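Local coordinates for protein neuraminidase (Influenza A virus, PDB 4GDJ) that is a neuraminidase-like surface glycoprotein of the influenza sialidase family, predicted to remove terminal sialic acid although its putative active site has diverged, at residues L79-I84 / T92-L97; F56-G61 / R100-C105; T112-N117 / I125-G130; G322-K327 / R336-L341. One frame throughout, in Å; residues are numbered along the deposited sequence.

The four contacts join strands of a beta-propeller, within blades and between them. Interaction 1 pairs the last two strands of one blade, and interaction 3 is the central pairing of the next. Interaction 2 packs these blades together; its centre lies about 9 Å from that of interaction 1 and about 10 Å from that of interaction 3. Its strands belong to the same two sheets: Y80 N is 2.8 Å from F57 O, and S101 OG is 2.7 Å from S116 OG. Side chains of interactions 1 and 3 also touch. Interaction 4 stands apart in another blade, its nearest atoms about 7 Å from interactions 1 and 2 and about 10 Å from interaction 3. All four lie away from the calcium site.

Interaction 1. Residues L79-I84 / T92-L97; sequences LYKTPI and TSEMIL
M95 lies over one face of the Y80 ring. Its CA is 3.8 Å from the ring centroid, a CH-pi contact displaced toward the rim, and M95 CB reaches Y80 CZ at 3.7 Å. With CG anti to the backbone N (chi1 179°), the extended M95 chain carries SD toward the hydroxyl end of the ring, an oblique Met-aromatic contact. S93 CB and the carbonyl carbon of E94 also approach this ring obliquely.

The other face of the sheet holds L79 and K81. I96 leans over both, and its CD1 meets K81 CB at 3.7 Å. The extended K81 chain ends in cation-pi contacts with W111 and F54; K81 NZ stays 4.8 Å from E94 OE1, too far for a salt bridge.

K81 and E94 form a hydrogen-bonded antiparallel pair, each backbone N donating to the other's O. Toward L79 the pairing is uneven: I96 N donates to L79 O at 2.9 Å, while L79 N donates to L97 O at 2.7 Å, so two residues face one in a classic beta bulge. T82 OG1 and S93 OG share a hydrogen bond of 2.6 Å, and N88 OD1 is a second partner of the threonine hydroxyl. Backbone bonds thus set the pairing, the paired hydroxyls tie its loop end, and the aromatic neighbours of K81, with E94 nearby, would probably favour its charged form.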
loop_
_atom_site.group_PDB
_atom_site.type_symbol
_atom_site.label_atom_id
_atom_site.label_comp_id
_atom_site.label_asym_id
_atom_site.label_seq_id
_atom_site.Cartn_x
_atom_site.Cartn_y
_atom_site.Cartn_z
ATOM N N LEU A 79 -2.816 -13.342 10.327
ATOM C CA LEU A 79 -1.783 -13.045 9.352
ATOM C C LEU A 79 -1.039 -14.326 9.043
ATOM O O LEU A 79 -0.608 -15.031 9.946
ATOM C CB LEU A 79 -0.814 -12.022 9.929
ATOM C CG LEU A 79 0.392 -11.710 9.047
ATOM C CD1 LEU A 79 -0.032 -11.079 7.714
ATOM C CD2 LEU A 79 1.308 -10.802 9.805
ATOM N N TYR A 80 -0.929 -14.633 7.757
ATOM C CA TYR A 80 -0.150 -15.756 7.245
ATOM C C TYR A 80 0.863 -15.240 6.224
ATOM O O TYR A 80 0.746 -14.135 5.707
ATOM C CB TYR A 80 -1.050 -16.764 6.512
ATOM C CG TYR A 80 -1.704 -17.808 7.383
ATOM C CD1 TYR A 80 -2.746 -17.488 8.211
ATOM C CD2 TYR A 80 -1.277 -19.124 7.349
ATOM C CE1 TYR A 80 -3.338 -18.448 9.016
ATOM C CE2 TYR A 80 -1.871 -20.094 8.131
ATOM C CZ TYR A 80 -2.892 -19.747 8.967
ATOM O OH TYR A 80 -3.476 -20.717 9.752
ATOM N N LYS A 81 1.832 -16.079 5.920
ATOM C CA LYS A 81 2.896 -15.758 4.988
ATOM C C LYS A 81 3.195 -16.988 4.102
ATOM O O LYS A 81 3.208 -18.130 4.567
ATOM C CB LYS A 81 4.099 -15.329 5.821
ATOM C CG LYS A 81 5.406 -15.367 5.187
ATOM C CD LYS A 81 6.476 -15.151 6.203
ATOM C CE LYS A 81 7.841 -15.504 5.624
ATOM N NZ LYS A 81 8.976 -15.077 6.477
ATOM N N THR A 82 3.429 -16.745 2.819
ATOM C CA THR A 82 3.656 -17.816 1.860
ATOM C C THR A 82 4.687 -17.380 0.847
ATOM O O THR A 82 4.609 -16.256 0.343
ATOM C CB THR A 82 2.402 -18.092 1.024
ATOM O OG1 THR A 82 1.286 -18.331 1.879
ATOM C CG2 THR A 82 2.624 -19.285 0.123
ATOM N N PRO A 83 5.619 -18.271 0.498
ATOM C CA PRO A 83 6.549 -17.996 -0.614
ATOM C C PRO A 83 5.803 -17.608 -1.874
ATOM O O PRO A 83 4.786 -18.216 -2.244
ATOM C CB PRO A 83 7.261 -19.331 -0.824
ATOM C CG PRO A 83 7.139 -20.040 0.510
ATOM C CD PRO A 83 5.840 -19.596 1.105
ATOM N N ILE A 84 6.299 -16.577 -2.530
ATOM C CA ILE A 84 5.612 -15.967 -3.658
ATOM C C ILE A 84 5.246 -16.985 -4.763
ATOM O O ILE A 84 4.162 -16.887 -5.384
ATOM C CB ILE A 84 6.444 -14.797 -4.191
ATOM C CG1 ILE A 84 5.647 -13.939 -5.171
ATOM C CG2 ILE A 84 7.709 -15.324 -4.848
ATOM C CD1 ILE A 84 4.236 -13.658 -4.719
ATOM N N THR A 92 1.718 -24.927 2.580
ATOM C CA THR A 92 2.686 -23.959 2.074
ATOM C C THR A 92 2.743 -22.627 2.841
ATOM O O THR A 92 3.636 -21.809 2.622
ATOM C CB THR A 92 2.362 -23.632 0.617
ATOM O OG1 THR A 92 1.017 -23.143 0.529
ATOM C CG2 THR A 92 2.502 -24.888 -0.251
ATOM N N SER A 93 1.787 -22.401 3.730
ATOM C CA SER A 93 1.638 -21.101 4.345
ATOM C C SER A 93 1.920 -21.166 5.823
ATOM O O SER A 93 1.604 -22.155 6.485
ATOM C CB SER A 93 0.231 -20.580 4.123
ATOM O OG SER A 93 -0.012 -20.434 2.748
ATOM N N GLU A 94 2.486 -20.093 6.357
ATOM C CA GLU A 94 2.936 -20.081 7.749
ATOM C C GLU A 94 2.138 -19.085 8.570
ATOM O O GLU A 94 2.116 -17.893 8.250
ATOM C CB GLU A 94 4.406 -19.677 7.769
ATOM C CG GLU A 94 4.996 -19.444 9.147
ATOM C CD GLU A 94 6.467 -19.077 9.069
ATOM O OE1 GLU A 94 7.041 -19.156 7.959
ATOM O OE2 GLU A 94 7.047 -18.703 10.109
ATOM N N MET A 95 1.496 -19.542 9.644
ATOM C CA MET A 95 0.746 -18.619 10.487
ATOM C C MET A 95 1.698 -17.767 11.291
ATOM O O MET A 95 2.758 -18.223 11.711
ATOM C CB MET A 95 -0.204 -19.329 11.443
ATOM C CG MET A 95 -0.963 -18.335 12.337
ATOM S SD MET A 95 -2.231 -19.155 13.309
ATOM C CE MET A 95 -2.809 -17.782 14.348
ATOM N N ILE A 96 1.338 -16.501 11.475
ATOM C CA ILE A 96 2.216 -15.587 12.183
ATOM C C ILE A 96 1.495 -15.161 13.472
ATOM O O ILE A 96 1.906 -15.556 14.550
ATOM C CB ILE A 96 2.610 -14.410 11.289
ATOM C CG1 ILE A 96 3.429 -14.938 10.107
ATOM C CG2 ILE A 96 3.419 -13.394 12.055
ATOM C CD1 ILE A 96 3.887 -13.855 9.183
ATOM N N LEU A 97 0.392 -14.422 13.347
ATOM C CA LEU A 97 -0.337 -13.904 14.508
ATOM C C LEU A 97 -1.796 -13.660 14.135
ATOM O O LEU A 97 -2.105 -13.398 12.979
ATOM C CB LEU A 97 0.247 -12.553 14.944
ATOM C CG LEU A 97 1.548 -12.461 15.733
ATOM C CD1 LEU A 97 1.930 -10.992 15.869
ATOM C CD2 LEU A 97 1.367 -13.101 17.088
#

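Interaction 2. Residues F56-G61 / R100-C105; sequences FFIAYG and RSSSAC
A104 and F56 provide the aromatic contact: the methyl carbon A104 CB stands almost squarely above the middle of the F56 ring, 3.8 Å from its centroid, in a CH-pi arrangement. F56 CG is anti to its own carbonyl carbon (chi1 -71°), which swings the ring over the methyl group so that it meets A104 by a face.

Aliphatic packing against backbone makes the second contact. I58 CG1 lies 3.8 Å from R100 O, and the terminal methyl I58 CD1 comes within 4.1 Å of S101 N. The polar groups here find partners in other parts of the fold: R100 O accepts from R43 NH1, S102 OG bonds to Y45 OH, and S101 OG bonds to L147 N.

The two strands run nearly antiparallel, at 155°, but their axes approach only to 7.4 Å, a distance of side-chain packing between sheets. Strand 53-62 is held within its own blade between strands 39-48 and 78-83, with A59 bonded through its backbone to S78 and F56 to Y45. Strand 101-106 is an outermost strand of the following sheet, next to strand 111-117, and the disulfide of C105 with C152 fastens it further.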
loop_
_atom_site.group_PDB
_atom_site.type_symbol
_atom_site.label_atom_id
_atom_site.label_comp_id
_atom_site.label_asym_id
_atom_site.label_seq_id
_atom_site.Cartn_x
_atom_site.Cartn_y
_atom_site.Cartn_z
ATOM N N PHE A 56 2.140 -11.875 2.163
ATOM C CA PHE A 56 1.562 -11.745 3.499
ATOM C C PHE A 56 0.074 -11.499 3.308
ATOM O O PHE A 56 -0.316 -10.703 2.453
ATOM C CB PHE A 56 2.197 -10.582 4.256
ATOM C CG PHE A 56 3.617 -10.827 4.680
ATOM C CD1 PHE A 56 4.661 -10.569 3.818
ATOM C CD2 PHE A 56 3.910 -11.309 5.956
ATOM C CE1 PHE A 56 5.986 -10.813 4.193
ATOM C CE2 PHE A 56 5.223 -11.549 6.340
ATOM C CZ PHE A 56 6.266 -11.277 5.457
ATOM N N PHE A 57 -0.772 -12.181 4.085
ATOM C CA PHE A 57 -2.198 -12.055 3.891
ATOM C C PHE A 57 -2.977 -12.418 5.146
ATOM O O PHE A 57 -2.477 -13.104 6.022
ATOM C CB PHE A 57 -2.687 -12.912 2.717
ATOM C CG PHE A 57 -2.490 -14.378 2.918
ATOM C CD1 PHE A 57 -1.263 -14.963 2.649
ATOM C CD2 PHE A 57 -3.510 -15.167 3.405
ATOM C CE1 PHE A 57 -1.060 -16.300 2.841
ATOM C CE2 PHE A 57 -3.310 -16.533 3.618
ATOM C CZ PHE A 57 -2.086 -17.094 3.323
ATOM N N ILE A 58 -4.190 -11.905 5.212
ATOM C CA ILE A 58 -5.139 -12.271 6.229
ATOM C C ILE A 58 -5.956 -13.466 5.775
ATOM O O ILE A 58 -6.704 -13.398 4.784
ATOM C CB ILE A 58 -6.096 -11.120 6.559
ATOM C CG1 ILE A 58 -5.318 -9.863 6.956
ATOM C CG2 ILE A 58 -7.042 -11.562 7.681
ATOM C CD1 ILE A 58 -4.473 -10.022 8.177
ATOM N N ALA A 59 -5.810 -14.569 6.503
ATOM C CA ALA A 59 -6.577 -15.775 6.216
ATOM C C ALA A 59 -7.825 -15.777 7.088
ATOM O O ALA A 59 -7.738 -15.597 8.292
ATOM C CB ALA A 59 -5.743 -17.027 6.529
ATOM N N TYR A 60 -8.975 -16.005 6.477
ATOM C CA TYR A 60 -10.235 -15.919 7.199
ATOM C C TYR A 60 -11.061 -17.206 7.099
ATOM O O TYR A 60 -12.192 -17.228 7.546
ATOM C CB TYR A 60 -11.056 -14.735 6.679
ATOM C CG TYR A 60 -11.469 -14.830 5.218
ATOM C CD1 TYR A 60 -10.642 -14.354 4.220
ATOM C CD2 TYR A 60 -12.703 -15.366 4.844
ATOM C CE1 TYR A 60 -11.003 -14.419 2.897
ATOM C CE2 TYR A 60 -13.080 -15.424 3.504
ATOM C CZ TYR A 60 -12.221 -14.953 2.538
ATOM O OH TYR A 60 -12.550 -14.996 1.200
ATOM N N GLY A 61 -10.489 -18.267 6.519
ATOM C CA GLY A 61 -11.186 -19.543 6.377
ATOM C C GLY A 61 -10.540 -20.508 5.389
ATOM O O GLY A 61 -9.529 -20.186 4.753
ATOM N N ARG A 100 -6.489 -8.634 11.877
ATOM C CA ARG A 100 -7.328 -8.341 10.735
ATOM C C ARG A 100 -6.732 -7.316 9.775
ATOM O O ARG A 100 -7.268 -7.121 8.707
ATOM C CB ARG A 100 -8.697 -7.868 11.202
ATOM C CG ARG A 100 -8.653 -6.548 11.899
ATOM C CD ARG A 100 -10.068 -6.026 12.139
ATOM N NE ARG A 100 -10.724 -6.835 13.146
ATOM C CZ ARG A 100 -10.622 -6.606 14.454
ATOM N NH1 ARG A 100 -9.905 -5.571 14.893
ATOM N NH2 ARG A 100 -11.246 -7.396 15.323
ATOM N N SER A 101 -5.650 -6.656 10.150
ATOM C CA SER A 101 -4.857 -5.946 9.177
ATOM C C SER A 101 -3.396 -6.097 9.554
ATOM O O SER A 101 -3.078 -6.510 10.659
ATOM C CB SER A 101 -5.274 -4.474 9.084
ATOM O OG SER A 101 -4.853 -3.708 10.190
ATOM N N SER A 102 -2.494 -5.766 8.633
ATOM C CA SER A 102 -1.092 -5.975 8.887
ATOM C C SER A 102 -0.136 -5.156 8.008
ATOM O O SER A 102 -0.526 -4.459 7.050
ATOM C CB SER A 102 -0.770 -7.465 8.704
ATOM O OG SER A 102 -0.690 -7.820 7.340
ATOM N N SER A 103 1.122 -5.223 8.404
ATOM C CA SER A 103 2.224 -4.690 7.619
ATOM C C SER A 103 3.429 -5.538 7.989
ATOM O O SER A 103 3.464 -6.148 9.047
ATOM C CB SER A 103 2.428 -3.202 7.888
ATOM O OG SER A 103 3.389 -2.652 7.017
ATOM N N ALA A 104 4.390 -5.641 7.078
ATOM C CA ALA A 104 5.596 -6.397 7.318
ATOM C C ALA A 104 6.739 -5.829 6.491
ATOM O O ALA A 104 6.524 -5.401 5.343
ATOM C CB ALA A 104 5.384 -7.848 6.957
ATOM N N CYS A 105 7.937 -5.851 7.047
ATOM C CA CYS A 105 9.127 -5.406 6.303
ATOM C C CYS A 105 10.397 -5.979 6.887
ATOM O O CYS A 105 10.490 -6.255 8.092
ATOM C CB CYS A 105 9.195 -3.886 6.245
ATOM S SG CYS A 105 8.915 -3.091 7.808
#

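Interaction 3. Residues T112-N117 / I125-G130; sequences TVLVSN and IMIKYG
L114 and I127 lie side by side at the apolar centre, pointing the same way from neighbouring strands, with L114 CD2 3.9 Å from I127 CG1. I125 adds its CG2 at 4.1 Å from L114 CD2, and on the other flank T112 CG2 packs against I127 CG2 at 3.9 Å. I125 CG1 also reaches the CB of S116.

V115 and M126 pair on the reverse face. M126 CG sits between its backbone N and carbonyl carbon (chi1 47°), and this brings it against V115 CG2 at 3.5 Å, closer than usual for two carbons. A later bend at chi3 then turns the methionine end away from the valine.

Backbone bonds hold the strands between these layers. V113 and K128 exchange two nearly straight hydrogen bonds, K128 N to V113 O being 2.8 Å long. V115 and M126 exchange another two. The intervening pairs are non-hydrogen-bonded; there L114 CA makes a C-H...O contact of 3.2 Å with M126 O.

At the polar margin T112 OG1 meets the edge of the Y129 ring, near its plane, 3.4 Å from CD1. The phenol oxygen of Y129 bonds to D107.

The hairpin supplies the two middle strands of its blade, with 101-106 beside 111-117 and 132-138 beside 124-129. L179 of strand 173-180 packs on T112, L114 and I127, while I96 and L97 of strand 94-98 touch V113, V115 and M126, so a neighbouring blade's strand lies against each face.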
loop_
_atom_site.group_PDB
_atom_site.type_symbol
_atom_site.label_atom_id
_atom_site.label_comp_id
_atom_site.label_asym_id
_atom_site.label_seq_id
_atom_site.Cartn_x
_atom_site.Cartn_y
_atom_site.Cartn_z
ATOM N N THR A 112 10.211 -7.401 10.621
ATOM C CA THR A 112 9.300 -6.704 11.515
ATOM C C THR A 112 7.906 -6.997 10.979
ATOM O O THR A 112 7.631 -6.793 9.773
ATOM C CB THR A 112 9.546 -5.191 11.550
ATOM O OG1 THR A 112 10.844 -4.922 12.068
ATOM C CG2 THR A 112 8.511 -4.494 12.485
ATOM N N VAL A 113 7.021 -7.461 11.846
ATOM C CA VAL A 113 5.626 -7.703 11.464
ATOM C C VAL A 113 4.704 -7.020 12.468
ATOM O O VAL A 113 4.955 -7.064 13.682
ATOM C CB VAL A 113 5.299 -9.217 11.447
ATOM C CG1 VAL A 113 3.851 -9.419 11.198
ATOM C CG2 VAL A 113 6.112 -9.960 10.399
ATOM N N LEU A 114 3.660 -6.381 11.961
ATOM C CA LEU A 114 2.648 -5.712 12.772
ATOM C C LEU A 114 1.269 -6.258 12.434
ATOM O O LEU A 114 0.943 -6.440 11.259
ATOM C CB LEU A 114 2.651 -4.197 12.528
ATOM C CG LEU A 114 3.937 -3.402 12.785
ATOM C CD1 LEU A 114 4.852 -3.411 11.507
ATOM C CD2 LEU A 114 3.644 -1.979 13.189
ATOM N N VAL A 115 0.453 -6.543 13.449
ATOM C CA VAL A 115 -0.947 -6.872 13.181
ATOM C C VAL A 115 -1.848 -6.051 14.095
ATOM O O VAL A 115 -1.436 -5.679 15.183
ATOM C CB VAL A 115 -1.240 -8.355 13.427
ATOM C CG1 VAL A 115 -0.423 -9.199 12.505
ATOM C CG2 VAL A 115 -0.969 -8.707 14.891
ATOM N N SER A 116 -3.057 -5.740 13.645
ATOM C CA SER A 116 -4.025 -5.111 14.518
ATOM C C SER A 116 -5.079 -6.110 14.924
ATOM O O SER A 116 -5.426 -7.030 14.181
ATOM C CB SER A 116 -4.735 -3.953 13.833
ATOM O OG SER A 116 -5.520 -4.443 12.746
ATOM N N ASN A 117 -5.642 -5.887 16.103
ATOM C CA ASN A 117 -6.684 -6.764 16.593
ATOM C C ASN A 117 -7.466 -6.016 17.678
ATOM O O ASN A 117 -7.109 -4.892 18.065
ATOM C CB ASN A 117 -6.080 -8.051 17.164
ATOM C CG ASN A 117 -7.051 -9.216 17.151
ATOM O OD1 ASN A 117 -8.117 -9.138 16.559
ATOM N ND2 ASN A 117 -6.664 -10.318 17.778
ATOM N N ILE A 125 -2.306 -2.671 18.249
ATOM C CA ILE A 125 -1.326 -3.241 17.331
ATOM C C ILE A 125 -0.233 -3.950 18.091
ATOM O O ILE A 125 0.228 -3.462 19.103
ATOM C CB ILE A 125 -0.735 -2.126 16.452
ATOM C CG1 ILE A 125 -1.801 -1.761 15.392
ATOM C CG2 ILE A 125 0.617 -2.568 15.815
ATOM C CD1 ILE A 125 -1.485 -0.524 14.640
ATOM N N MET A 126 0.145 -5.135 17.630
ATOM C CA MET A 126 1.320 -5.789 18.146
ATOM C C MET A 126 2.373 -5.963 17.041
ATOM O O MET A 126 2.069 -6.145 15.866
ATOM C CB MET A 126 1.043 -7.148 18.819
ATOM C CG MET A 126 0.178 -8.089 18.093
ATOM S SD MET A 126 -0.533 -9.356 19.227
ATOM C CE MET A 126 0.980 -9.997 19.817
ATOM N N ILE A 127 3.603 -5.973 17.505
ATOM C CA ILE A 127 4.754 -5.962 16.678
ATOM C C ILE A 127 5.623 -7.120 17.070
ATOM O O ILE A 127 5.892 -7.364 18.250
ATOM C CB ILE A 127 5.553 -4.665 16.881
ATOM C CG1 ILE A 127 4.648 -3.462 16.620
ATOM C CG2 ILE A 127 6.739 -4.642 15.922
ATOM C CD1 ILE A 127 5.318 -2.118 16.843
ATOM N N LYS A 128 6.105 -7.811 16.070
ATOM C CA LYS A 128 7.090 -8.854 16.272
ATOM C C LYS A 128 8.364 -8.534 15.475
ATOM O O LYS A 128 8.302 -7.966 14.390
ATOM C CB LYS A 128 6.493 -10.179 15.858
ATOM C CG LYS A 128 7.444 -11.312 15.993
ATOM C CD LYS A 128 6.911 -12.532 15.294
ATOM C CE LYS A 128 5.726 -13.097 16.003
ATOM N NZ LYS A 128 6.150 -13.749 17.286
ATOM N N TYR A 129 9.523 -8.835 16.051
ATOM C CA TYR A 129 10.818 -8.680 15.378
ATOM C C TYR A 129 11.469 -10.058 15.458
ATOM O O TYR A 129 11.737 -10.581 16.550
ATOM C CB TYR A 129 11.664 -7.611 16.075
ATOM C CG TYR A 129 12.951 -7.261 15.338
ATOM C CD1 TYR A 129 12.909 -6.707 14.082
ATOM C CD2 TYR A 129 14.193 -7.467 15.916
ATOM C CE1 TYR A 129 14.066 -6.370 13.398
ATOM C CE2 TYR A 129 15.382 -7.131 15.227
ATOM C CZ TYR A 129 15.299 -6.596 13.974
ATOM O OH TYR A 129 16.422 -6.255 13.276
ATOM N N GLY A 130 11.661 -10.686 14.317
ATOM C CA GLY A 130 12.051 -12.082 14.317
ATOM C C GLY A 130 10.985 -12.913 15.011
ATOM O O GLY A 130 9.797 -12.772 14.733
#

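Interaction 4. Residues G322-K327 / R336-L341; sequences GFFQPK and RVCFWL
W340 folds back over the backbone of G322. Its CG stands between the backbone N and the carbonyl carbon (chi1 52°), which lays the indole flat on the glycine, with G322 CA 3.8 Å from the centroid of the six-membered ring. The absence of a side chain at G322 is what lets the indole come down so closely. A water accepts from W340 NE1 at 3.0 Å and donates to F323 O at 2.7 Å, satisfying both atoms.

F324 adopts the corresponding first torsion (chi1 73°) and reaches across to C338, whose CB lies over one face of the ring, 3.6 Å from the centroid. C338 SG is oblique to the same ring, in a sulfur-aromatic contact, and lies 3.4 Å from P326 CD. F339 O comes to the ring edge, near its plane. On the other side of the sheet F323 CD1 meets V337 CG1 at 3.6 Å.

Q325 extends beyond CG and donates from NE2 to R336 O at 3.0 Å, the acceptor lying near its amide plane; its OE1 accepts from T204 N. The R336 chain bends at chi3, placing one guanidinium face over P326 CG.

Paired backbone bonds join G322 with W340 and F324 with C338, flanking the non-hydrogen-bonded F323-F339 pair. The strands form an antiparallel pair in a four-stranded propeller blade. C338 is disulfide-bonded to C360 of the adjoining strand 355-362, which also pairs with the N-terminal strand 20-25: chain-end closure of the ring, the arrangement known in beta-propellers as the velcro.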
loop_
_atom_site.group_PDB
_atom_site.type_symbol
_atom_site.label_atom_id
_atom_site.label_comp_id
_atom_site.label_asym_id
_atom_site.label_seq_id
_atom_site.Cartn_x
_atom_site.Cartn_y
_atom_site.Cartn_z
ATOM N N GLY A 322 -0.524 -2.293 -4.910
ATOM C CA GLY A 322 0.401 -1.581 -4.049
ATOM C C GLY A 322 1.839 -1.870 -4.415
ATOM O O GLY A 322 2.104 -2.776 -5.215
ATOM N N PHE A 323 2.761 -1.107 -3.819
ATOM C CA PHE A 323 4.193 -1.246 -4.068
ATOM C C PHE A 323 4.860 -2.324 -3.243
ATOM O O PHE A 323 4.422 -2.675 -2.140
ATOM C CB PHE A 323 4.925 0.055 -3.724
ATOM C CG PHE A 323 4.540 1.249 -4.572
ATOM C CD1 PHE A 323 4.965 1.346 -5.891
ATOM C CD2 PHE A 323 3.803 2.295 -4.025
ATOM C CE1 PHE A 323 4.622 2.445 -6.671
ATOM C CE2 PHE A 323 3.473 3.408 -4.794
ATOM C CZ PHE A 323 3.883 3.476 -6.117
ATOM N N PHE A 324 5.956 -2.823 -3.776
ATOM C CA PHE A 324 6.953 -3.564 -2.998
ATOM C C PHE A 324 8.295 -3.383 -3.671
ATOM O O PHE A 324 8.338 -3.074 -4.873
ATOM C CB PHE A 324 6.617 -5.064 -2.826
ATOM C CG PHE A 324 6.793 -5.899 -4.062
ATOM C CD1 PHE A 324 5.798 -5.969 -5.028
ATOM C CD2 PHE A 324 7.916 -6.685 -4.217
ATOM C CE1 PHE A 324 5.952 -6.762 -6.158
ATOM C CE2 PHE A 324 8.073 -7.477 -5.348
ATOM C CZ PHE A 324 7.102 -7.530 -6.297
ATOM N N GLN A 325 9.372 -3.542 -2.898
ATOM C CA GLN A 325 10.732 -3.346 -3.404
ATOM C C GLN A 325 11.607 -4.558 -3.084
ATOM O O GLN A 325 11.896 -4.831 -1.931
ATOM C CB GLN A 325 11.358 -2.077 -2.820
ATOM C CG GLN A 325 10.675 -0.827 -3.363
ATOM C CD GLN A 325 11.231 0.463 -2.818
ATOM O OE1 GLN A 325 10.959 0.857 -1.682
ATOM N NE2 GLN A 325 11.987 1.163 -3.651
ATOM N N PRO A 326 12.036 -5.300 -4.109
ATOM C CA PRO A 326 12.975 -6.417 -3.846
ATOM C C PRO A 326 14.285 -5.872 -3.294
ATOM O O PRO A 326 14.541 -4.708 -3.559
ATOM C CB PRO A 326 13.181 -7.049 -5.219
ATOM C CG PRO A 326 12.016 -6.622 -6.024
ATOM C CD PRO A 326 11.574 -5.269 -5.499
ATOM N N LYS A 327 15.095 -6.648 -2.570
ATOM C CA LYS A 327 16.195 -6.025 -1.809
ATOM C C LYS A 327 17.597 -6.013 -2.455
ATOM O O LYS A 327 18.357 -5.065 -2.235
ATOM C CB LYS A 327 16.282 -6.588 -0.379
ATOM C CG LYS A 327 15.077 -6.266 0.522
ATOM C CD LYS A 327 14.811 -4.767 0.640
ATOM C CE LYS A 327 13.478 -4.492 1.329
ATOM N NZ LYS A 327 12.710 -3.411 0.603
ATOM N N ARG A 336 15.191 -0.481 -7.403
ATOM C CA ARG A 336 14.005 -1.094 -7.991
ATOM C C ARG A 336 12.684 -0.766 -7.280
ATOM O O ARG A 336 12.637 -0.543 -6.063
ATOM C CB ARG A 336 14.186 -2.604 -8.087
ATOM C CG ARG A 336 14.344 -3.055 -9.546
ATOM C CD ARG A 336 14.982 -4.423 -9.658
ATOM N NE ARG A 336 14.014 -5.517 -9.754
ATOM C CZ ARG A 336 14.125 -6.673 -9.101
ATOM N NH1 ARG A 336 15.158 -6.891 -8.287
ATOM N NH2 ARG A 336 13.202 -7.621 -9.257
ATOM N N VAL A 337 11.616 -0.728 -8.077
ATOM C CA VAL A 337 10.249 -0.552 -7.600
ATOM C C VAL A 337 9.393 -1.513 -8.379
ATOM O O VAL A 337 9.486 -1.579 -9.608
ATOM C CB VAL A 337 9.690 0.837 -7.879
ATOM C CG1 VAL A 337 8.372 1.023 -7.133
ATOM C CG2 VAL A 337 10.643 1.875 -7.459
ATOM N N CYS A 338 8.543 -2.231 -7.661
ATOM C CA CYS A 338 7.601 -3.168 -8.236
ATOM C C CYS A 338 6.223 -2.947 -7.658
ATOM O O CYS A 338 6.062 -2.174 -6.714
ATOM C CB CYS A 338 8.031 -4.595 -7.943
ATOM S SG CYS A 338 9.739 -4.960 -8.402
ATOM N N PHE A 339 5.225 -3.600 -8.234
ATOM C CA PHE A 339 3.890 -3.534 -7.684
ATOM C C PHE A 339 3.225 -4.874 -7.752
ATOM O O PHE A 339 3.587 -5.718 -8.586
ATOM C CB PHE A 339 3.044 -2.415 -8.319
ATOM C CG PHE A 339 2.638 -2.653 -9.754
ATOM C CD1 PHE A 339 1.523 -3.417 -10.047
ATOM C CD2 PHE A 339 3.322 -2.006 -10.812
ATOM C CE1 PHE A 339 1.121 -3.599 -11.370
ATOM C CE2 PHE A 339 2.902 -2.158 -12.146
ATOM C CZ PHE A 339 1.829 -2.963 -12.430
ATOM N N TRP A 340 2.308 -5.080 -6.811
ATOM C CA TRP A 340 1.426 -6.232 -6.779
ATOM C C TRP A 340 0.001 -5.778 -7.089
ATOM O O TRP A 340 -0.365 -4.615 -6.915
ATOM C CB TRP A 340 1.519 -6.986 -5.423
ATOM C CG TRP A 340 1.343 -6.089 -4.215
ATOM C CD1 TRP A 340 2.314 -5.555 -3.436
ATOM C CD2 TRP A 340 0.105 -5.609 -3.697
ATOM N NE1 TRP A 340 1.757 -4.784 -2.441
ATOM C CE2 TRP A 340 0.406 -4.793 -2.588
ATOM C CE3 TRP A 340 -1.224 -5.809 -4.049
ATOM C CZ2 TRP A 340 -0.563 -4.181 -1.850
ATOM C CZ3 TRP A 340 -2.199 -5.209 -3.311
ATOM C CH2 TRP A 340 -1.871 -4.391 -2.226
ATOM N N LEU A 341 -0.801 -6.706 -7.615
ATOM C CA LEU A 341 -2.139 -6.403 -8.068
ATOM C C LEU A 341 -3.016 -7.631 -7.906
ATOM O O LEU A 341 -2.623 -8.691 -8.339
ATOM C CB LEU A 341 -2.070 -5.991 -9.542
ATOM C CG LEU A 341 -3.400 -5.935 -10.287
ATOM C CD1 LEU A 341 -4.201 -4.812 -9.726
ATOM C CD2 LEU A 341 -3.195 -5.761 -11.842
HETATM O O HOH W 1 3.713 -4.413 -0.237
#